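Local structure of heme oxygenase 1 (Synechocystis sp., 1WE1) at residues A[124-129]-A[193-198]; A[46-51]-A[94-99]; A[36-41]-A[208-213]. The protein binds heme and probably opens its ring with oxygen and reducing equivalents, giving biliverdin, carbon monoxide and free iron. One frame throughout, in Å; residues are numbered along the deposited sequence.

How the interactions relate
The three contacts tie together one all-helical domain built around a heme. Interactions 2 and 3 both use helix 36-59, and their centres lie about 16 Å apart; the centre of interaction 1, at the heme, is about 17 Å from that of interaction 2 and about 23 Å from that of interaction 3. Along the chain, interaction 3 closes the widest loop, and interactions 2 and 1 follow one another inside it. R127 of interaction 1 touches Y50 of interaction 2 in a probable hydrogen bond, and K97 of interaction 2 packs on K41 of interaction 3. Helix 36-59 therefore reaches from the outer end of the bundle toward the heme-binding helix 120-146.

Interaction 1 (A[124-129]-A[193-198]); sequences SYTRYL and NDAFAM. With HEM (protoporphyrin IX containing Fe), chain H.
The ring of F196 has the heme methyl CMB over one face, 3.8 Å above its plane and toward the rim, while T126 CG2 meets it obliquely, 3.8 Å from F196 CD1. F196 CE2 also reaches the macrocycle, 3.8 Å from heme C2B. Heme CMA stands 3.5 Å above one face of the Y125 ring, toward its rim, and the propionate oxygen O1A sits at the ring edge, in its plane. There Y125 OH donates a hydrogen bond of 2.7 Å to heme O1A. CG anti to the backbone N (chi1 167°) places the ring beside this methyl and its hydroxyl at the propionate.

T126 serves two environments. Its OG1, beside the backbone N, turns back to bond A122 O within the same helix, so the hydroxyl is satisfied although A195 CB lies 3.8 Å from OG1. Its CG2 is left for the apolar side, 3.5 Å from heme CMB. A195 suits its place because a methyl lets helix 182-205 come close.

The F196 side chain also lies about 4 Å from that of H17, the axial iron ligand. Replacing F196 by an alanine is likely to leave a gap beside CMB and T126 CG2, with this heme edge less firmly held. Apolar packing thus probably steadies the porphyrin edge, while R10, K168 and R172 also hydrogen-bond the heme, consistent with ionised propionates.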
loop_
_atom_site.group_PDB
_atom_site.type_symbol
_atom_site.label_atom_id
_atom_site.label_comp_id
_atom_site.label_asym_id
_atom_site.label_seq_id
_atom_site.Cartn_x
_atom_site.Cartn_y
_atom_site.Cartn_z
ATOM N N SER A 124 6.662 4.903 -4.091
ATOM C CA SER A 124 6.992 5.113 -2.688
ATOM C C SER A 124 5.926 6.050 -2.118
ATOM O O SER A 124 5.413 5.844 -1.016
ATOM C CB SER A 124 8.375 5.761 -2.558
ATOM O OG SER A 124 8.601 6.281 -1.252
ATOM N N TYR A 125 5.582 7.077 -2.888
ATOM C CA TYR A 125 4.594 8.033 -2.442
ATOM C C TYR A 125 3.262 7.336 -2.239
ATOM O O TYR A 125 2.728 7.341 -1.132
ATOM C CB TYR A 125 4.439 9.184 -3.455
ATOM C CG TYR A 125 3.215 10.054 -3.207
ATOM C CD1 TYR A 125 3.142 10.906 -2.097
ATOM C CD2 TYR A 125 2.098 9.963 -4.043
ATOM C CE1 TYR A 125 1.978 11.639 -1.826
ATOM C CE2 TYR A 125 0.936 10.685 -3.781
ATOM C CZ TYR A 125 0.883 11.512 -2.675
ATOM O OH TYR A 125 -0.280 12.189 -2.415
ATOM N N THR A 126 2.735 6.724 -3.296
ATOM C CA THR A 126 1.438 6.052 -3.224
ATOM C C THR A 126 1.252 5.068 -2.066
ATOM O O THR A 126 0.200 5.046 -1.452
ATOM C CB THR A 126 1.113 5.348 -4.546
ATOM O OG1 THR A 126 1.075 6.324 -5.594
ATOM C CG2 THR A 126 -0.242 4.673 -4.470
ATOM N N ARG A 127 2.268 4.272 -1.752
ATOM C CA ARG A 127 2.139 3.328 -0.642
ATOM C C ARG A 127 2.528 3.929 0.714
ATOM O O ARG A 127 1.670 4.184 1.563
ATOM C CB ARG A 127 2.968 2.061 -0.907
ATOM C CG ARG A 127 2.369 1.111 -1.960
ATOM C CD ARG A 127 0.852 0.938 -1.795
ATOM N NE ARG A 127 0.471 0.578 -0.428
ATOM C CZ ARG A 127 -0.775 0.332 -0.024
ATOM N NH1 ARG A 127 -1.790 0.406 -0.875
ATOM N NH2 ARG A 127 -1.009 -0.002 1.240
ATOM N N TYR A 128 3.817 4.158 0.915
ATOM C CA TYR A 128 4.310 4.721 2.169
ATOM C C TYR A 128 3.630 5.986 2.703
ATOM O O TYR A 128 3.255 6.019 3.872
ATOM C CB TYR A 128 5.812 4.969 2.069
ATOM C CG TYR A 128 6.592 3.716 1.755
ATOM C CD1 TYR A 128 6.501 2.599 2.572
ATOM C CD2 TYR A 128 7.416 3.645 0.638
ATOM C CE1 TYR A 128 7.207 1.440 2.289
ATOM C CE2 TYR A 128 8.129 2.489 0.346
ATOM C CZ TYR A 128 8.016 1.391 1.178
ATOM O OH TYR A 128 8.704 0.239 0.895
ATOM N N LEU A 129 3.458 7.026 1.889
ATOM C CA LEU A 129 2.825 8.231 2.434
ATOM C C LEU A 129 1.354 7.988 2.743
ATOM O O LEU A 129 0.762 8.676 3.570
ATOM C CB LEU A 129 2.998 9.447 1.499
ATOM C CG LEU A 129 2.639 10.816 2.122
ATOM C CD1 LEU A 129 3.180 10.900 3.546
ATOM C CD2 LEU A 129 3.202 11.969 1.278
ATOM N N ASN A 193 -1.006 8.110 -10.226
ATOM C CA ASN A 193 -2.391 7.801 -10.551
ATOM C C ASN A 193 -2.472 6.388 -11.142
ATOM O O ASN A 193 -3.520 5.730 -11.081
ATOM C CB ASN A 193 -2.958 8.831 -11.537
ATOM C CG ASN A 193 -3.348 10.132 -10.858
ATOM O OD1 ASN A 193 -4.301 10.175 -10.075
ATOM N ND2 ASN A 193 -2.607 11.200 -11.146
ATOM N N ASP A 194 -1.364 5.924 -11.711
ATOM C CA ASP A 194 -1.318 4.581 -12.272
ATOM C C ASP A 194 -1.323 3.580 -11.113
ATOM O O ASP A 194 -2.107 2.627 -11.108
ATOM C CB ASP A 194 -0.049 4.378 -13.115
ATOM C CG ASP A 194 -0.234 4.775 -14.571
ATOM O OD1 ASP A 194 -0.611 5.934 -14.841
ATOM O OD2 ASP A 194 0.004 3.922 -15.454
ATOM N N ALA A 195 -0.446 3.810 -10.136
ATOM C CA ALA A 195 -0.347 2.938 -8.976
ATOM C C ALA A 195 -1.688 2.847 -8.260
ATOM O O ALA A 195 -2.109 1.766 -7.869
ATOM C CB ALA A 195 0.722 3.443 -8.023
ATOM N N PHE A 196 -2.362 3.977 -8.090
ATOM C CA PHE A 196 -3.656 3.952 -7.431
ATOM C C PHE A 196 -4.565 2.954 -8.144
ATOM O O PHE A 196 -5.219 2.130 -7.505
ATOM C CB PHE A 196 -4.330 5.325 -7.464
ATOM C CG PHE A 196 -4.093 6.151 -6.243
ATOM C CD1 PHE A 196 -2.893 6.835 -6.065
ATOM C CD2 PHE A 196 -5.078 6.270 -5.271
ATOM C CE1 PHE A 196 -2.685 7.624 -4.937
ATOM C CE2 PHE A 196 -4.874 7.056 -4.138
ATOM C CZ PHE A 196 -3.674 7.732 -3.976
ATOM N N ALA A 197 -4.607 3.038 -9.469
ATOM C CA ALA A 197 -5.453 2.154 -10.247
ATOM C C ALA A 197 -5.070 0.700 -9.989
ATOM O O ALA A 197 -5.934 -0.169 -9.928
ATOM C CB ALA A 197 -5.333 2.478 -11.720
ATOM N N MET A 198 -3.780 0.437 -9.830
ATOM C CA MET A 198 -3.324 -0.921 -9.581
ATOM C C MET A 198 -3.755 -1.457 -8.209
ATOM O O MET A 198 -3.955 -2.658 -8.033
ATOM C CB MET A 198 -1.813 -0.991 -9.738
ATOM C CG MET A 198 -1.397 -0.766 -11.167
ATOM S SD MET A 198 0.348 -1.017 -11.467
ATOM C CE MET A 198 0.996 0.654 -11.137
HETATM C CHA HEM H . -3.875 10.209 2.425
HETATM C CHB HEM H . -2.737 6.529 -0.501
HETATM C CHC HEM H . -7.129 4.672 0.403
HETATM C CHD HEM H . -7.412 7.448 4.306
HETATM C C1A HEM H . -3.202 9.461 1.434
HETATM C C2A HEM H . -1.992 9.850 0.728
HETATM C C3A HEM H . -1.698 8.831 -0.135
HETATM C C4A HEM H . -2.704 7.786 0.106
HETATM C CMA HEM H . -0.578 8.733 -1.126
HETATM C CAA HEM H . -1.188 11.119 0.965
HETATM C CBA HEM H . -1.786 12.412 0.360
HETATM C CGA HEM H . -1.009 13.577 0.576
HETATM O O1A HEM H . -0.291 13.970 -0.426
HETATM O O2A HEM H . -0.989 14.202 1.655
HETATM C C1B HEM H . -3.866 5.695 -0.547
HETATM C C2B HEM H . -4.022 4.553 -1.446
HETATM C C3B HEM H . -5.232 3.994 -1.153
HETATM C C4B HEM H . -5.839 4.847 -0.133
HETATM C CMB HEM H . -2.992 4.116 -2.457
HETATM C CAB HEM H . -5.854 2.719 -1.689
HETATM C CBB HEM H . -6.173 2.754 -3.207
HETATM C C1C HEM H . -7.564 5.196 1.594
HETATM C C2C HEM H . -8.719 4.740 2.354
HETATM C C3C HEM H . -8.910 5.676 3.305
HETATM C C4C HEM H . -7.729 6.509 3.333
HETATM C CMC HEM H . -9.493 3.466 2.074
HETATM C CAC HEM H . -10.147 5.859 4.188
HETATM C CBC HEM H . -10.013 5.050 5.509
HETATM C C1D HEM H . -6.442 8.470 4.164
HETATM C C2D HEM H . -6.282 9.584 5.096
HETATM C C3D HEM H . -5.264 10.331 4.597
HETATM C C4D HEM H . -4.842 9.701 3.321
HETATM C CMD HEM H . -7.136 9.765 6.310
HETATM C CAD HEM H . -4.616 11.580 5.144
HETATM C CBD HEM H . -5.225 12.909 4.509
HETATM C CGD HEM H . -4.453 14.061 4.793
HETATM O O1D HEM H . -3.168 14.015 4.721
HETATM O O2D HEM H . -5.017 15.147 5.113
HETATM N NA HEM H . -3.630 8.219 1.030
HETATM N NB HEM H . -4.974 5.858 0.254
HETATM N NC HEM H . -6.932 6.272 2.243
HETATM N ND HEM H . -5.523 8.551 3.121
HETATM FE FE HEM H . -5.267 7.245 1.659
HETATM O O HOH W 1 -4.188 6.307 2.753
#

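Interaction 2 (A[46-51]-A[94-99]); sequences LYFVYS and QEVKIS
F48 packs against V96, K97 and I98, where a helix of the all-helical heme oxygenase fold receives the connection between two others. Segment 46-51 belongs to helix 36-59; segment 94-99 leaves the short helix 92-95 and runs in extended form to S99, the N-cap of helix 100-115, whose OG bonds G102 N.

Following the helix from its first residue here, L46 packs instead on the guanidinium of R127. Y47 points toward the connection without touching it, its hydroxyl bonded to E81. Its ring instead supports the next residue, Y47 CD2 standing 3.8 Å above the centre of the F48 ring.

On the helix side, every close atomic contact is made by F48. With CG anti to the carbonyl carbon (chi1 -61°), the ring lies across residues 96 to 98 and meets all three. I98 crosses it obliquely, with I98 CB 3.6 Å from F48 CD1, and the extended I98 chain carries CD1 along to 3.7 Å from F48 CB. At the rim, K97 O lies close to the ring plane, 3.5 Å from F48 CE1, where the slightly positive aromatic hydrogens would probably favour a carbonyl oxygen. The V96 and F48 side chains come toward each other from opposite directions, V96 CG1 4.1 Å from F48 CZ. Two beta-branched residues suit an extended backbone and give the ring compact apolar neighbours, whereas the K97 side chain points away.

V49 turns to Y105, and Y50 reaches D131 and R127. S51 closes the segment by gripping the helix backbone: its OG donates a 2.8 Å hydrogen bond to Y47 O at a C=O angle of 150°, and the same oxygen accepts from S51 N on the opposite face of the carbonyl plane.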
loop_
_atom_site.group_PDB
_atom_site.type_symbol
_atom_site.label_atom_id
_atom_site.label_comp_id
_atom_site.label_asym_id
_atom_site.label_seq_id
_atom_site.Cartn_x
_atom_site.Cartn_y
_atom_site.Cartn_z
ATOM N N LEU A 46 0.043 -7.279 -1.257
ATOM C CA LEU A 46 0.907 -6.187 -0.828
ATOM C C LEU A 46 2.264 -6.735 -0.411
ATOM O O LEU A 46 3.293 -6.110 -0.637
ATOM C CB LEU A 46 0.273 -5.420 0.330
ATOM C CG LEU A 46 -1.046 -4.766 -0.067
ATOM C CD1 LEU A 46 -1.593 -3.945 1.087
ATOM C CD2 LEU A 46 -0.812 -3.888 -1.278
ATOM N N TYR A 47 2.262 -7.918 0.188
ATOM C CA TYR A 47 3.502 -8.543 0.606
ATOM C C TYR A 47 4.487 -8.608 -0.572
ATOM O O TYR A 47 5.658 -8.276 -0.421
ATOM C CB TYR A 47 3.217 -9.953 1.132
ATOM C CG TYR A 47 4.457 -10.780 1.332
ATOM C CD1 TYR A 47 5.373 -10.469 2.329
ATOM C CD2 TYR A 47 4.741 -11.848 0.490
ATOM C CE1 TYR A 47 6.546 -11.201 2.474
ATOM C CE2 TYR A 47 5.912 -12.584 0.628
ATOM C CZ TYR A 47 6.808 -12.257 1.615
ATOM O OH TYR A 47 7.979 -12.984 1.736
ATOM N N PHE A 48 4.015 -9.028 -1.746
ATOM C CA PHE A 48 4.888 -9.126 -2.918
ATOM C C PHE A 48 5.245 -7.761 -3.501
ATOM O O PHE A 48 6.369 -7.541 -3.947
ATOM C CB PHE A 48 4.241 -9.989 -4.005
ATOM C CG PHE A 48 3.981 -11.406 -3.570
ATOM C CD1 PHE A 48 2.703 -11.813 -3.196
ATOM C CD2 PHE A 48 5.029 -12.326 -3.490
ATOM C CE1 PHE A 48 2.472 -13.111 -2.748
ATOM C CE2 PHE A 48 4.811 -13.630 -3.040
ATOM C CZ PHE A 48 3.528 -14.025 -2.666
ATOM N N VAL A 49 4.289 -6.842 -3.489
ATOM C CA VAL A 49 4.547 -5.522 -4.027
ATOM C C VAL A 49 5.600 -4.806 -3.205
ATOM O O VAL A 49 6.536 -4.237 -3.757
ATOM C CB VAL A 49 3.277 -4.675 -4.053
ATOM C CG1 VAL A 49 3.610 -3.272 -4.587
ATOM C CG2 VAL A 49 2.213 -5.360 -4.921
ATOM N N TYR A 50 5.458 -4.824 -1.882
ATOM C CA TYR A 50 6.442 -4.164 -1.029
ATOM C C TYR A 50 7.787 -4.841 -1.132
ATOM O O TYR A 50 8.812 -4.181 -1.090
ATOM C CB TYR A 50 5.986 -4.141 0.424
ATOM C CG TYR A 50 4.991 -3.048 0.708
ATOM C CD1 TYR A 50 5.414 -1.760 1.076
ATOM C CD2 TYR A 50 3.622 -3.288 0.603
ATOM C CE1 TYR A 50 4.481 -0.743 1.336
ATOM C CE2 TYR A 50 2.686 -2.279 0.864
ATOM C CZ TYR A 50 3.120 -1.020 1.230
ATOM O OH TYR A 50 2.189 -0.055 1.514
ATOM N N SER A 51 7.795 -6.162 -1.279
ATOM C CA SER A 51 9.067 -6.860 -1.403
ATOM C C SER A 51 9.801 -6.298 -2.608
ATOM O O SER A 51 10.954 -5.880 -2.495
ATOM C CB SER A 51 8.862 -8.366 -1.579
ATOM O OG SER A 51 8.366 -8.946 -0.387
ATOM N N GLN A 94 4.073 -21.380 2.287
ATOM C CA GLN A 94 3.476 -22.334 1.359
ATOM C C GLN A 94 2.032 -22.050 0.967
ATOM O O GLN A 94 1.563 -22.557 -0.044
ATOM C CB GLN A 94 3.561 -23.748 1.942
ATOM C CG GLN A 94 4.822 -24.049 2.760
ATOM C CD GLN A 94 4.863 -25.490 3.281
ATOM O OE1 GLN A 94 5.577 -25.795 4.239
ATOM N NE2 GLN A 94 4.104 -26.378 2.640
ATOM N N GLU A 95 1.324 -21.247 1.753
ATOM C CA GLU A 95 -0.075 -20.940 1.453
ATOM C C GLU A 95 -0.309 -19.605 0.748
ATOM O O GLU A 95 -1.307 -19.435 0.037
ATOM C CB GLU A 95 -0.907 -20.959 2.738
ATOM C CG GLU A 95 -1.723 -22.222 2.947
ATOM C CD GLU A 95 -0.860 -23.455 3.122
ATOM O OE1 GLU A 95 -0.072 -23.500 4.094
ATOM O OE2 GLU A 95 -0.966 -24.382 2.289
ATOM N N VAL A 96 0.599 -18.657 0.958
ATOM C CA VAL A 96 0.449 -17.341 0.365
ATOM C C VAL A 96 0.612 -17.378 -1.145
ATOM O O VAL A 96 1.469 -18.088 -1.667
ATOM C CB VAL A 96 1.461 -16.322 0.972
ATOM C CG1 VAL A 96 2.875 -16.580 0.443
ATOM C CG2 VAL A 96 1.000 -14.898 0.669
ATOM N N LYS A 97 -0.231 -16.626 -1.842
ATOM C CA LYS A 97 -0.161 -16.567 -3.296
ATOM C C LYS A 97 -0.397 -15.130 -3.782
ATOM O O LYS A 97 -0.871 -14.263 -3.038
ATOM C CB LYS A 97 -1.189 -17.510 -3.931
ATOM C CG LYS A 97 -2.580 -16.924 -4.028
ATOM C CD LYS A 97 -3.215 -16.752 -2.661
ATOM C CE LYS A 97 -4.306 -15.674 -2.671
ATOM N NZ LYS A 97 -5.407 -15.926 -3.649
ATOM N N ILE A 98 -0.066 -14.882 -5.039
ATOM C CA ILE A 98 -0.241 -13.559 -5.605
ATOM C C ILE A 98 -1.288 -13.637 -6.712
ATOM O O ILE A 98 -1.301 -14.591 -7.478
ATOM C CB ILE A 98 1.132 -13.032 -6.154
ATOM C CG1 ILE A 98 1.009 -11.575 -6.594
ATOM C CG2 ILE A 98 1.617 -13.913 -7.309
ATOM C CD1 ILE A 98 2.340 -10.996 -7.041
ATOM N N SER A 99 -2.181 -12.654 -6.780
ATOM C CA SER A 99 -3.209 -12.640 -7.822
ATOM C C SER A 99 -2.675 -11.987 -9.110
ATOM O O SER A 99 -1.581 -11.409 -9.122
ATOM C CB SER A 99 -4.426 -11.861 -7.349
ATOM O OG SER A 99 -4.146 -10.478 -7.387
#

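Interaction 3 (A[36-41]-A[208-213]); sequences KNSYRK and GNLIKA
S38 and N209 form the close part of this helix pair, where S38 is short enough to bring its CB against that of N209, 4.0 Å from S38 CB to N209 CB. Their CA atoms are 5.9 Å apart, the shortest such distance between the two segments. The short segments run antiparallel, at 166° between their directions, with axes 9.1 Å apart. A serine fits here since it can also spend its hydroxyl on its own side: OG is placed between the backbone N and the carbonyl carbon (chi1 52°) and hydrogen-bonds E35. That same oxygen has L210 CD1 4.0 Å away, so the leucine methyl rests against a group whose polar demand is already met. S38 and L210 are the buried members of the contact, and this is the side that turns into the protein.

The other flank is looser. K41 stretches out beyond CG and crosses the N209 side chain at about a right angle. K41 CD comes to 4.0 Å from N209 OD1, and K41 NZ is no nearer, also 4.0 Å from that oxygen: too long for a hydrogen bond, so at most a weak electrostatic attraction adds to the packing. The long aliphatic stem of a lysine is well suited to such a partly exposed place, lying over a neighbour while its ammonium comes near the like charge of K97. N209 is likewise only partly covered, and beyond it G208, I211 and K212 lie on the exposed side of their helix.

In the bundle, the 36-41 part of helix 36-59 lies alongside helix 207-222, close to the turn that follows helix 182-205, where L206 touches S38. Helix 24-30 completes the inner side: F25 packs on both S38 and L210, and C28 on L210.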
loop_
_atom_site.group_PDB
_atom_site.type_symbol
_atom_site.label_atom_id
_atom_site.label_comp_id
_atom_site.label_asym_id
_atom_site.label_seq_id
_atom_site.Cartn_x
_atom_site.Cartn_y
_atom_site.Cartn_z
ATOM N N LYS A 36 -11.636 -11.893 7.296
ATOM C CA LYS A 36 -10.352 -12.574 7.248
ATOM C C LYS A 36 -9.921 -13.237 5.929
ATOM O O LYS A 36 -8.788 -13.073 5.503
ATOM C CB LYS A 36 -10.305 -13.602 8.385
ATOM C CG LYS A 36 -9.130 -14.565 8.312
ATOM C CD LYS A 36 -9.219 -15.657 9.382
ATOM C CE LYS A 36 -8.132 -16.723 9.198
ATOM N NZ LYS A 36 -6.741 -16.183 9.266
ATOM N N ASN A 37 -10.801 -13.970 5.259
ATOM C CA ASN A 37 -10.364 -14.644 4.039
ATOM C C ASN A 37 -10.048 -13.791 2.823
ATOM O O ASN A 37 -9.060 -14.046 2.138
ATOM C CB ASN A 37 -11.351 -15.747 3.666
ATOM C CG ASN A 37 -11.433 -16.808 4.730
ATOM O OD1 ASN A 37 -10.412 -17.368 5.146
ATOM N ND2 ASN A 37 -12.644 -17.088 5.193
ATOM N N SER A 38 -10.866 -12.789 2.531
ATOM C CA SER A 38 -10.571 -11.954 1.383
ATOM C C SER A 38 -9.431 -10.980 1.740
ATOM O O SER A 38 -8.477 -10.836 0.980
ATOM C CB SER A 38 -11.832 -11.209 0.924
ATOM O OG SER A 38 -12.452 -10.516 1.989
ATOM N N TYR A 39 -9.513 -10.356 2.914
ATOM C CA TYR A 39 -8.493 -9.407 3.364
ATOM C C TYR A 39 -7.129 -10.070 3.479
ATOM O O TYR A 39 -6.095 -9.430 3.385
ATOM C CB TYR A 39 -8.906 -8.811 4.715
ATOM C CG TYR A 39 -7.851 -7.955 5.390
ATOM C CD1 TYR A 39 -6.868 -8.529 6.197
ATOM C CD2 TYR A 39 -7.827 -6.567 5.207
ATOM C CE1 TYR A 39 -5.883 -7.743 6.802
ATOM C CE2 TYR A 39 -6.849 -5.774 5.806
ATOM C CZ TYR A 39 -5.884 -6.365 6.599
ATOM O OH TYR A 39 -4.919 -5.584 7.182
ATOM N N ARG A 40 -7.142 -11.372 3.684
ATOM C CA ARG A 40 -5.929 -12.162 3.825
ATOM C C ARG A 40 -5.190 -12.213 2.479
ATOM O O ARG A 40 -3.959 -12.252 2.421
ATOM C CB ARG A 40 -6.337 -13.575 4.275
ATOM C CG ARG A 40 -5.211 -14.468 4.710
ATOM C CD ARG A 40 -5.716 -15.711 5.420
ATOM N NE ARG A 40 -6.411 -16.656 4.555
ATOM C CZ ARG A 40 -6.474 -17.962 4.814
ATOM N NH1 ARG A 40 -5.882 -18.445 5.900
ATOM N NH2 ARG A 40 -7.123 -18.789 4.001
ATOM N N LYS A 41 -5.960 -12.214 1.395
ATOM C CA LYS A 41 -5.391 -12.269 0.062
ATOM C C LYS A 41 -4.791 -10.925 -0.333
ATOM O O LYS A 41 -3.831 -10.859 -1.109
ATOM C CB LYS A 41 -6.461 -12.715 -0.940
ATOM C CG LYS A 41 -7.002 -14.113 -0.638
ATOM C CD LYS A 41 -7.773 -14.737 -1.805
ATOM C CE LYS A 41 -8.056 -16.218 -1.521
ATOM N NZ LYS A 41 -8.459 -17.022 -2.717
ATOM N N GLY A 208 -15.964 -10.513 -5.405
ATOM C CA GLY A 208 -16.651 -11.794 -5.390
ATOM C C GLY A 208 -16.435 -12.608 -4.119
ATOM O O GLY A 208 -17.375 -13.227 -3.610
ATOM N N ASN A 209 -15.210 -12.619 -3.597
ATOM C CA ASN A 209 -14.920 -13.370 -2.376
ATOM C C ASN A 209 -15.664 -12.784 -1.169
ATOM O O ASN A 209 -16.067 -13.509 -0.255
ATOM C CB ASN A 209 -13.419 -13.367 -2.068
ATOM C CG ASN A 209 -12.574 -13.852 -3.233
ATOM O OD1 ASN A 209 -11.563 -14.530 -3.034
ATOM N ND2 ASN A 209 -12.968 -13.488 -4.453
ATOM N N LEU A 210 -15.837 -11.468 -1.171
ATOM C CA LEU A 210 -16.512 -10.776 -0.084
ATOM C C LEU A 210 -18.025 -11.010 -0.135
ATOM O O LEU A 210 -18.678 -11.143 0.906
ATOM C CB LEU A 210 -16.203 -9.275 -0.161
ATOM C CG LEU A 210 -16.707 -8.401 0.989
ATOM C CD1 LEU A 210 -16.110 -8.904 2.298
ATOM C CD2 LEU A 210 -16.318 -6.939 0.736
ATOM N N ILE A 211 -18.578 -11.051 -1.346
ATOM C CA ILE A 211 -20.005 -11.278 -1.516
ATOM C C ILE A 211 -20.372 -12.603 -0.844
ATOM O O ILE A 211 -21.200 -12.625 0.069
ATOM C CB ILE A 211 -20.397 -11.339 -3.006
ATOM C CG1 ILE A 211 -20.026 -10.023 -3.699
ATOM C CG2 ILE A 211 -21.899 -11.587 -3.144
ATOM C CD1 ILE A 211 -20.838 -8.850 -3.243
ATOM N N LYS A 212 -19.750 -13.701 -1.272
ATOM C CA LYS A 212 -20.045 -14.990 -0.664
ATOM C C LYS A 212 -20.045 -14.879 0.851
ATOM O O LYS A 212 -21.066 -15.139 1.492
ATOM C CB LYS A 212 -19.030 -16.047 -1.084
ATOM C CG LYS A 212 -19.293 -16.644 -2.448
ATOM C CD LYS A 212 -18.513 -17.944 -2.635
ATOM C CE LYS A 212 -19.032 -19.043 -1.710
ATOM N NZ LYS A 212 -18.358 -20.360 -1.950
ATOM N N ALA A 213 -18.898 -14.486 1.406
ATOM C CA ALA A 213 -18.719 -14.314 2.852
ATOM C C ALA A 213 -19.871 -13.546 3.502
ATOM O O ALA A 213 -20.315 -13.884 4.603
ATOM C CB ALA A 213 -17.395 -13.595 3.131
#